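Local coordinates for protein inositol-1,4,5-trisphosphate 5-phosphatase 1 (Schizosaccharomyces pombe, PDB 1I9Z) that removes the 5-phosphate from soluble and lipid inositol phosphates, including phosphatidylinositol 4,5-bisphosphate, through its magnesium-dependent catalytic domain, at residues A[30-35]-A[301-306]; A[63-68]-A[79-84]. One frame throughout, in Å; residues are numbered along the deposited sequence.

Contact 1 (A[30-35]-A[301-306]); sequences ASYNLN and LYYSDH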
loop_
_atom_site.group_PDB
_atom_site.type_symbol
_atom_site.label_atom_id
_atom_site.label_comp_id
_atom_site.label_asym_id
_atom_site.label_seq_id
_atom_site.Cartn_x
_atom_site.Cartn_y
_atom_site.Cartn_z
ATOM N N ALA A 30 0.568 -4.906 5.051
ATOM C CA ALA A 30 1.486 -6.004 5.235
ATOM C C ALA A 30 1.903 -6.631 3.914
ATOM O O ALA A 30 1.066 -6.905 3.066
ATOM C CB ALA A 30 0.773 -7.126 6.134
ATOM N N SER A 31 3.195 -6.944 3.813
ATOM C CA SER A 31 3.779 -7.519 2.609
ATOM C C SER A 31 4.694 -8.716 2.913
ATOM O O SER A 31 5.514 -8.681 3.875
ATOM C CB SER A 31 4.578 -6.429 1.840
ATOM O OG SER A 31 4.833 -6.904 0.544
ATOM N N TYR A 32 4.605 -9.756 2.077
ATOM C CA TYR A 32 5.430 -10.936 2.263
ATOM C C TYR A 32 5.727 -11.704 0.990
ATOM O O TYR A 32 4.797 -12.166 0.323
ATOM C CB TYR A 32 4.724 -11.866 3.278
ATOM C CG TYR A 32 5.570 -12.926 3.986
ATOM C CD1 TYR A 32 6.951 -13.071 3.782
ATOM C CD2 TYR A 32 4.963 -13.762 4.951
ATOM C CE1 TYR A 32 7.702 -14.057 4.528
ATOM C CE2 TYR A 32 5.684 -14.696 5.662
ATOM C CZ TYR A 32 7.038 -14.844 5.446
ATOM O OH TYR A 32 7.748 -15.835 6.133
ATOM N N ASN A 33 6.997 -11.762 0.579
ATOM C CA ASN A 33 7.393 -12.599 -0.552
ATOM C C ASN A 33 7.626 -13.965 0.141
ATOM O O ASN A 33 8.582 -14.159 0.907
ATOM C CB ASN A 33 8.750 -12.177 -1.178
ATOM C CG ASN A 33 9.131 -13.086 -2.283
ATOM O OD1 ASN A 33 9.052 -14.315 -2.131
ATOM N ND2 ASN A 33 9.592 -12.527 -3.428
ATOM N N LEU A 34 6.720 -14.893 -0.153
ATOM C CA LEU A 34 6.678 -16.251 0.451
ATOM C C LEU A 34 7.630 -17.305 -0.023
ATOM O O LEU A 34 7.773 -18.350 0.647
ATOM C CB LEU A 34 5.268 -16.823 0.185
ATOM C CG LEU A 34 4.197 -15.924 0.752
ATOM C CD1 LEU A 34 2.842 -16.405 0.072
ATOM C CD2 LEU A 34 4.088 -16.091 2.302
ATOM N N ASN A 35 8.257 -17.087 -1.190
ATOM C CA ASN A 35 9.131 -18.100 -1.751
ATOM C C ASN A 35 8.364 -19.445 -1.891
ATOM O O ASN A 35 8.969 -20.540 -1.719
ATOM C CB ASN A 35 10.371 -18.293 -0.884
ATOM C CG ASN A 35 11.460 -19.065 -1.582
ATOM O OD1 ASN A 35 11.688 -18.943 -2.795
ATOM N ND2 ASN A 35 12.148 -19.916 -0.797
ATOM N N LEU A 301 9.808 -13.664 10.854
ATOM C CA LEU A 301 9.162 -14.937 10.438
ATOM C C LEU A 301 10.199 -15.573 9.520
ATOM O O LEU A 301 10.836 -14.868 8.716
ATOM C CB LEU A 301 7.866 -14.772 9.662
ATOM C CG LEU A 301 6.631 -14.353 10.460
ATOM C CD1 LEU A 301 5.401 -14.554 9.567
ATOM C CD2 LEU A 301 6.513 -15.259 11.756
ATOM N N TYR A 302 10.338 -16.897 9.580
ATOM C CA TYR A 302 11.437 -17.584 8.912
ATOM C C TYR A 302 11.050 -18.605 7.843
ATOM O O TYR A 302 11.894 -19.438 7.433
ATOM C CB TYR A 302 12.247 -18.306 10.049
ATOM C CG TYR A 302 12.919 -17.353 11.036
ATOM C CD1 TYR A 302 12.219 -16.814 12.143
ATOM C CD2 TYR A 302 14.251 -17.015 10.857
ATOM C CE1 TYR A 302 12.876 -15.928 13.080
ATOM C CE2 TYR A 302 14.924 -16.148 11.730
ATOM C CZ TYR A 302 14.212 -15.613 12.846
ATOM O OH TYR A 302 14.851 -14.786 13.725
ATOM N N TYR A 303 9.797 -18.526 7.368
ATOM C CA TYR A 303 9.325 -19.506 6.405
ATOM C C TYR A 303 9.873 -19.323 5.023
ATOM O O TYR A 303 9.814 -20.244 4.216
ATOM C CB TYR A 303 7.796 -19.449 6.279
ATOM C CG TYR A 303 7.105 -19.451 7.606
ATOM C CD1 TYR A 303 6.084 -18.556 7.883
ATOM C CD2 TYR A 303 7.466 -20.388 8.601
ATOM C CE1 TYR A 303 5.421 -18.554 9.154
ATOM C CE2 TYR A 303 6.796 -20.415 9.820
ATOM C CZ TYR A 303 5.785 -19.501 10.096
ATOM O OH TYR A 303 5.102 -19.513 11.325
ATOM N N SER A 304 10.394 -18.127 4.767
ATOM C CA SER A 304 10.844 -17.754 3.418
ATOM C C SER A 304 12.290 -17.231 3.420
ATOM O O SER A 304 12.917 -17.138 4.492
ATOM C CB SER A 304 9.874 -16.635 2.899
ATOM O OG SER A 304 10.321 -16.093 1.637
ATOM N N ASP A 305 12.828 -16.956 2.221
ATOM C CA ASP A 305 14.162 -16.358 2.164
ATOM C C ASP A 305 14.011 -14.822 2.293
ATOM O O ASP A 305 14.997 -14.094 2.332
ATOM C CB ASP A 305 14.909 -16.760 0.889
ATOM C CG ASP A 305 14.114 -16.500 -0.376
ATOM O OD1 ASP A 305 12.925 -16.077 -0.384
ATOM O OD2 ASP A 305 14.761 -16.732 -1.401
ATOM N N HIS A 306 12.784 -14.320 2.385
ATOM C CA HIS A 306 12.565 -12.895 2.702
ATOM C C HIS A 306 11.897 -12.782 4.064
ATOM O O HIS A 306 11.160 -13.692 4.486
ATOM C CB HIS A 306 11.549 -12.203 1.777
ATOM C CG HIS A 306 12.017 -12.045 0.375
ATOM N ND1 HIS A 306 12.101 -10.813 -0.253
ATOM C CD2 HIS A 306 12.339 -12.969 -0.555
ATOM C CE1 HIS A 306 12.446 -10.996 -1.521
ATOM N NE2 HIS A 306 12.594 -12.301 -1.731
HETATM O O HOH W 1 10.381 -15.507 6.161
HETATM O O HOH W 2 11.476 -15.535 -2.673
HETATM O O HOH W 3 10.659 -20.960 1.696
HETATM O O HOH W 4 14.808 -19.491 -3.249
#
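Asn33 and His306 lie one on the other beside the ligand pocket of this DNase I-like domain, where bound calcium approaches Asn35 and inositol 1,4-bisphosphate touches Asp305. Asn33 CB sits 3.6 Å from the centroid of the His306 ring, over its face, a CH-pi contact. With CG anti to the backbone N (chi1 178°), the Asn33 amide spreads over the same face, its plane only 8° from that of the ring. Asn33 ND2 comes within 3.5 Å of His306 NE2 without hydrogen-bonding to it; amide and imidazole simply stack. The amide's polar ends go elsewhere: ND2 bonds to Asp207 and Glu64, while OD1 takes the backbone N of Asn35 (3.0 Å) in an Asx turn. Ser304, small and hydroxylated, fits close against the end of strand 20-33. Its OG donates to Asn33 O (2.7 Å) and receives His306 N (3.1 Å) in a nearly straight bond of 172°, an ST turn. Asn35 stacks its amide against the Asp305 carboxylate, CB lying 3.4 Å from Asp305 OD1; a water joins this OD1 to Asn33 OD1. Farther from the pocket, Tyr32 reaches across the loop, and a water in the plane of its ring, 2.7 Å from Tyr32 OH, also binds Leu301 O, Ser304 N and His306 O. Since both ends of the Asn33 amide are engaged, its rotation is settled and it offers the imidazole a flat, fixed seat. His306 ND1 bonds to Asp283, so the ring is held from its edge as well as its face, a histidine-aspartate arrangement consistent with that of DNase I relatives.

Contact 2 (A[63-68]-A[79-84]); sequences QEIVQL and AKRREW. With CA (calcium ion), chain B.
Ile65 packs against helix 78-94 in an apolar, partly buried contact at the place where the chain leaves strand 57-63. Its branched side chain suits this spot because two arms meet two successive residues of the helix: CG2 presses on Lys80 CB at 3.4 Å, tighter than usual for carbons, and CD1 lies 4.0 Å from Arg81 CB. CG1 stands anti to the carbonyl carbon (chi1 -78°), which carries CD1 to the Arg81 side; Ala114 of strand 113-120 touches both side chains. Beyond Ile65, Val66 CG2 touches Lys80 CD at 4.0 Å, crossing the lysine's aliphatic chain at about a right angle. The polar ends are joined through water. One water donates to Ile65 O (2.7 Å) and accepts from Lys80 NZ, brought round by the bend at the last torsion; a second donates to Ile65 O and accepts, in the plane of the indole, from Trp84 NE1 (3.0 Å). Arg81 directs its charge away, to a salt bridge with Glu85. On the far side of the loop Glu64 reaches the calcium, with OE2 2.8 Å from the ion, which four waters also bind, while OE1 receives Leu68 N (3.2 Å) from above the carboxylate plane. Without the Glu64 carboxylate, as with an alanine here, the calcium would probably lose this ligand and Leu68 N its acceptor, leaving the loop freer to shift. A metal-binding acid just past a strand end, followed by a helix packed back on the loop, fits the beta-alpha-beta connection and metal site of the DNase I-like fold.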
loop_
_atom_site.group_PDB
_atom_site.type_symbol
_atom_site.label_atom_id
_atom_site.label_comp_id
_atom_site.label_asym_id
_atom_site.label_seq_id
_atom_site.Cartn_x
_atom_site.Cartn_y
_atom_site.Cartn_z
ATOM N N GLN A 63 3.792 -12.108 -2.411
ATOM C CA GLN A 63 4.493 -12.418 -3.654
ATOM C C GLN A 63 4.939 -13.888 -3.577
ATOM O O GLN A 63 5.157 -14.441 -2.478
ATOM C CB GLN A 63 5.673 -11.513 -3.930
ATOM C CG GLN A 63 5.226 -9.987 -3.892
ATOM C CD GLN A 63 5.177 -9.479 -2.468
ATOM O OE1 GLN A 63 6.034 -9.853 -1.653
ATOM N NE2 GLN A 63 4.224 -8.592 -2.166
ATOM N N GLU A 64 5.104 -14.500 -4.739
ATOM C CA GLU A 64 5.498 -15.915 -4.837
ATOM C C GLU A 64 4.615 -16.898 -4.062
ATOM O O GLU A 64 5.133 -17.781 -3.327
ATOM C CB GLU A 64 6.984 -16.148 -4.476
ATOM C CG GLU A 64 7.884 -15.259 -5.347
ATOM C CD GLU A 64 9.319 -15.689 -5.332
ATOM O OE1 GLU A 64 9.569 -16.921 -5.251
ATOM O OE2 GLU A 64 10.199 -14.840 -5.511
ATOM N N ILE A 65 3.309 -16.776 -4.213
ATOM C CA ILE A 65 2.392 -17.758 -3.571
ATOM C C ILE A 65 2.839 -19.134 -4.113
ATOM O O ILE A 65 2.774 -20.178 -3.428
ATOM C CB ILE A 65 0.920 -17.437 -3.896
ATOM C CG1 ILE A 65 0.493 -16.266 -2.997
ATOM C CG2 ILE A 65 -0.015 -18.766 -3.653
ATOM C CD1 ILE A 65 -0.874 -15.762 -3.248
ATOM N N VAL A 66 3.352 -19.113 -5.336
ATOM C CA VAL A 66 3.986 -20.288 -5.923
ATOM C C VAL A 66 5.437 -19.801 -6.164
ATOM O O VAL A 66 5.664 -18.735 -6.745
ATOM C CB VAL A 66 3.364 -20.699 -7.253
ATOM C CG1 VAL A 66 4.154 -21.913 -7.816
ATOM C CG2 VAL A 66 1.924 -21.092 -7.024
ATOM N N GLN A 67 6.397 -20.555 -5.657
ATOM C CA GLN A 67 7.812 -20.212 -5.800
ATOM C C GLN A 67 8.203 -20.064 -7.271
ATOM O O GLN A 67 7.888 -20.910 -8.100
ATOM C CB GLN A 67 8.674 -21.296 -5.124
ATOM C CG GLN A 67 10.121 -21.289 -5.533
ATOM C CD GLN A 67 11.051 -21.949 -4.531
ATOM O OE1 GLN A 67 10.841 -23.087 -4.128
ATOM N NE2 GLN A 67 12.097 -21.236 -4.135
ATOM N N LEU A 68 8.913 -18.992 -7.597
ATOM C CA LEU A 68 9.342 -18.773 -8.977
ATOM C C LEU A 68 10.630 -19.568 -9.341
ATOM O O LEU A 68 11.594 -19.639 -8.550
ATOM C CB LEU A 68 9.551 -17.267 -9.213
ATOM C CG LEU A 68 8.290 -16.422 -8.998
ATOM C CD1 LEU A 68 8.668 -14.946 -9.223
ATOM C CD2 LEU A 68 7.172 -16.834 -9.965
ATOM N N ALA A 79 -6.220 -21.703 -5.583
ATOM C CA ALA A 79 -6.362 -22.520 -4.389
ATOM C C ALA A 79 -5.398 -22.126 -3.289
ATOM O O ALA A 79 -5.756 -22.078 -2.093
ATOM C CB ALA A 79 -6.123 -23.995 -4.734
ATOM N N LYS A 80 -4.150 -21.925 -3.679
ATOM C CA LYS A 80 -3.147 -21.596 -2.667
ATOM C C LYS A 80 -3.440 -20.213 -2.106
ATOM O O LYS A 80 -3.343 -20.003 -0.912
ATOM C CB LYS A 80 -1.747 -21.658 -3.252
ATOM C CG LYS A 80 -1.150 -23.100 -3.249
ATOM C CD LYS A 80 0.104 -23.159 -4.142
ATOM C CE LYS A 80 0.671 -24.583 -4.219
ATOM N NZ LYS A 80 1.221 -25.027 -2.896
ATOM N N ARG A 81 -3.877 -19.305 -2.978
ATOM C CA ARG A 81 -4.226 -17.946 -2.500
ATOM C C ARG A 81 -5.394 -18.052 -1.488
ATOM O O ARG A 81 -5.389 -17.441 -0.429
ATOM C CB ARG A 81 -4.681 -17.068 -3.682
ATOM C CG ARG A 81 -5.034 -15.692 -3.158
ATOM C CD ARG A 81 -5.751 -14.926 -4.221
ATOM N NE ARG A 81 -7.177 -15.270 -4.190
ATOM C CZ ARG A 81 -7.860 -15.614 -5.284
ATOM N NH1 ARG A 81 -7.255 -15.683 -6.464
ATOM N NH2 ARG A 81 -9.169 -15.818 -5.205
ATOM N N ARG A 82 -6.388 -18.893 -1.790
ATOM C CA ARG A 82 -7.489 -19.017 -0.873
ATOM C C ARG A 82 -7.113 -19.622 0.474
ATOM O O ARG A 82 -7.802 -19.346 1.446
ATOM C CB ARG A 82 -8.634 -19.828 -1.527
ATOM C CG ARG A 82 -9.297 -18.985 -2.609
ATOM C CD ARG A 82 -10.401 -19.698 -3.425
ATOM N NE ARG A 82 -11.011 -18.667 -4.279
ATOM C CZ ARG A 82 -11.347 -18.819 -5.557
ATOM N NH1 ARG A 82 -11.128 -19.995 -6.160
ATOM N NH2 ARG A 82 -11.906 -17.794 -6.208
ATOM N N GLU A 83 -6.067 -20.438 0.519
ATOM C CA GLU A 83 -5.621 -21.021 1.814
ATOM C C GLU A 83 -5.077 -19.869 2.690
ATOM O O GLU A 83 -5.289 -19.798 3.898
ATOM C CB GLU A 83 -4.498 -22.014 1.583
ATOM C CG GLU A 83 -4.953 -23.354 0.970
ATOM C CD GLU A 83 -3.755 -24.264 0.703
ATOM O OE1 GLU A 83 -3.035 -24.559 1.680
ATOM O OE2 GLU A 83 -3.525 -24.666 -0.463
ATOM N N TRP A 84 -4.320 -18.967 2.045
ATOM C CA TRP A 84 -3.800 -17.818 2.760
ATOM C C TRP A 84 -4.957 -16.936 3.217
ATOM O O TRP A 84 -4.956 -16.461 4.350
ATOM C CB TRP A 84 -2.827 -17.006 1.845
ATOM C CG TRP A 84 -1.544 -17.696 1.752
ATOM C CD1 TRP A 84 -1.039 -18.362 0.682
ATOM C CD2 TRP A 84 -0.545 -17.728 2.770
ATOM N NE1 TRP A 84 0.242 -18.779 0.956
ATOM C CE2 TRP A 84 0.564 -18.418 2.242
ATOM C CE3 TRP A 84 -0.485 -17.230 4.089
ATOM C CZ2 TRP A 84 1.762 -18.642 2.979
ATOM C CZ3 TRP A 84 0.722 -17.432 4.833
ATOM C CH2 TRP A 84 1.819 -18.142 4.255
HETATM CA CA CA B . 12.368 -16.401 -4.569
HETATM O O HOH W 5 1.991 -20.445 -0.800
HETATM O O HOH W 6 3.339 -22.775 -3.164
HETATM O O HOH W 7 12.755 -18.477 -6.418
HETATM O O HOH W 8 12.555 -15.193 -6.445
HETATM O O HOH W 9 14.486 -16.618 -3.983
HETATM O O HOH W 2 11.476 -15.535 -2.673
#

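From the N terminus, strand 20-33 ends in 30-35, which opens contact 1. The chain then runs through strand 57-63 into 63-68 and soon meets helix 78-94, so contact 2 closes a short loop of ten intervening residues. Contact 1 is completed only after 265 intervening residues, when 301-306 returns between strands 292-298 and 309-320; contact 2 therefore lies wholly within that long loop. The centres are about 12 Å apart, and Gln63 pairs through its backbone with Tyr32 and Leu34, making the two strand ends neighbours in one sheet. A water on the calcium also belongs to both contacts. Together they tie the sheet's active-site end to the late ligand-binding loop and to helix 78-94.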